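Local coordinates for protein ubiquitin-conjugating enzyme (Plasmodium vivax, PDB 2FO3) that probably accepts activated ubiquitin from an E1 enzyme and passes it on toward substrate proteins, acting as the E2 of the ubiquitin pathway, at residues Leu15-Phe18 with Leu19-Pro23. Residues are numbered along the deposited sequence; the frame is centred on the assembly and turned at random.
Sequences LHNF and LNNPP
Leu15 to Leu19 and Phe18 to Pro23 are the main side-chain meetings of a local contact at the C-terminal end of helix 10-20, the N-terminal helix of the ubiquitin-conjugating (UBC) fold, where the chain leaves the helix toward strand 26-30. Three successive i to i+4 backbone bonds finish the helix. Leu19 N reaches Leu15 O at 2.9 Å and Asn20 N reaches His16 O at 2.9 Å, both fairly straight. The last, Asn21 N to Asn17 O at 2.7 Å, is more bent, with an angle of 142° at the hydrogen, and Asn21 is the first residue to leave helical backbone angles. One step on, Pro22 N lies 2.9 Å from Phe18 O but has no hydrogen to give, so the i to i+4 series cannot go on to this carbonyl.

Along the side of the helix, CD1 of Leu15 packs against CD1 of Leu19 at 3.6 Å, and both leucines touch Leu28 of strand 26-30. On the more exposed side, the His16 ring and the Asn20 amide run side by side in the same direction, their planes 30° apart, with His16 CE1 3.8 Å from Asn20 OD1.

The buried end is built on Phe18. With CG anti to the backbone N (chi1 -158°), the ring projects from the flank of the helix, roughly square to its axis, and touches Leu28 and Val40; beyond Asn21 the chain turns off to the same side, bringing Pro23 over it. Pro23 crosses the ring at about a right angle and packs on Ser106, Val109 and Ile113 of helix 105-116, while Asn21 O is hydrogen-bonded to Ser106 OG. In the CH-pi contact, Pro23 CD sits over one face of the Phe18 ring, displaced toward the rim, 3.3 Å from Phe18 CZ.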
loop_
_atom_site.group_PDB
_atom_site.type_symbol
_atom_site.label_atom_id
_atom_site.label_comp_id
_atom_site.label_asym_id
_atom_site.label_seq_id
_atom_site.Cartn_x
_atom_site.Cartn_y
_atom_site.Cartn_z
ATOM N N LEU A 15 1.369 -2.040 -12.208
ATOM C CA LEU A 15 1.787 -3.432 -11.952
ATOM C C LEU A 15 3.226 -3.650 -12.431
ATOM O O LEU A 15 4.054 -4.135 -11.679
ATOM C CB LEU A 15 0.851 -4.413 -12.635
ATOM C CG LEU A 15 1.205 -5.917 -12.525
ATOM C CD1 LEU A 15 1.397 -6.419 -11.082
ATOM C CD2 LEU A 15 0.108 -6.691 -13.243
ATOM N N HIS A 16 3.508 -3.267 -13.683
ATOM C CA HIS A 16 4.891 -3.253 -14.194
ATOM C C HIS A 16 5.807 -2.486 -13.268
ATOM O O HIS A 16 6.881 -2.955 -12.908
ATOM C CB HIS A 16 4.947 -2.634 -15.610
ATOM C CG HIS A 16 6.341 -2.307 -16.062
ATOM N ND1 HIS A 16 7.315 -3.269 -16.239
ATOM C CD2 HIS A 16 6.924 -1.121 -16.375
ATOM C CE1 HIS A 16 8.437 -2.690 -16.646
ATOM N NE2 HIS A 16 8.229 -1.388 -16.726
ATOM N N ASN A 17 5.390 -1.279 -12.878
ATOM C CA ASN A 17 6.258 -0.462 -12.028
ATOM C C ASN A 17 6.582 -1.094 -10.704
ATOM O O ASN A 17 7.747 -1.068 -10.264
ATOM C CB ASN A 17 5.663 0.936 -11.812
ATOM C CG ASN A 17 6.528 1.775 -10.920
ATOM O OD1 ASN A 17 6.183 2.049 -9.766
ATOM N ND2 ASN A 17 7.693 2.134 -11.413
ATOM N N PHE A 18 5.557 -1.666 -10.064
ATOM C CA PHE A 18 5.694 -2.310 -8.782
ATOM C C PHE A 18 6.570 -3.568 -8.894
ATOM O O PHE A 18 7.441 -3.783 -8.071
ATOM C CB PHE A 18 4.332 -2.681 -8.219
ATOM C CG PHE A 18 4.330 -2.849 -6.733
ATOM C CD1 PHE A 18 3.811 -1.845 -5.911
ATOM C CD2 PHE A 18 4.843 -4.001 -6.143
ATOM C CE1 PHE A 18 3.793 -2.004 -4.528
ATOM C CE2 PHE A 18 4.855 -4.172 -4.740
ATOM C CZ PHE A 18 4.324 -3.192 -3.936
ATOM N N LEU A 19 6.335 -4.386 -9.918
ATOM C CA LEU A 19 7.120 -5.639 -10.064
ATOM C C LEU A 19 8.551 -5.334 -10.386
ATOM O O LEU A 19 9.451 -6.009 -9.913
ATOM C CB LEU A 19 6.543 -6.528 -11.150
ATOM C CG LEU A 19 5.159 -7.087 -10.822
ATOM C CD1 LEU A 19 4.602 -7.851 -12.034
ATOM C CD2 LEU A 19 5.171 -7.963 -9.528
ATOM N N ASN A 20 8.758 -4.310 -11.207
ATOM C CA ASN A 20 10.118 -3.912 -11.590
ATOM C C ASN A 20 10.846 -3.125 -10.488
ATOM O O ASN A 20 12.058 -3.306 -10.264
ATOM C CB ASN A 20 10.082 -3.142 -12.903
ATOM C CG ASN A 20 11.079 -3.659 -13.895
ATOM O OD1 ASN A 20 11.692 -2.882 -14.632
ATOM N ND2 ASN A 20 11.260 -4.997 -13.928
ATOM N N ASN A 21 10.096 -2.308 -9.753
ATOM C CA ASN A 21 10.666 -1.486 -8.702
ATOM C C ASN A 21 9.823 -1.592 -7.427
ATOM O O ASN A 21 9.130 -0.622 -7.052
ATOM C CB ASN A 21 10.794 -0.023 -9.201
ATOM C CG ASN A 21 11.269 0.959 -8.107
ATOM O OD1 ASN A 21 12.007 0.596 -7.178
ATOM N ND2 ASN A 21 10.836 2.221 -8.227
ATOM N N PRO A 22 9.870 -2.765 -6.748
ATOM C CA PRO A 22 9.019 -2.927 -5.560
ATOM C C PRO A 22 9.554 -2.121 -4.382
ATOM O O PRO A 22 10.770 -1.958 -4.258
ATOM C CB PRO A 22 9.140 -4.421 -5.250
ATOM C CG PRO A 22 10.511 -4.790 -5.780
ATOM C CD PRO A 22 10.711 -3.963 -6.994
ATOM N N PRO A 23 8.665 -1.621 -3.512
ATOM C CA PRO A 23 9.150 -0.955 -2.307
ATOM C C PRO A 23 10.014 -1.906 -1.488
ATOM O O PRO A 23 9.819 -3.132 -1.537
ATOM C CB PRO A 23 7.861 -0.653 -1.528
ATOM C CG PRO A 23 6.817 -0.618 -2.520
ATOM C CD PRO A 23 7.195 -1.642 -3.563
#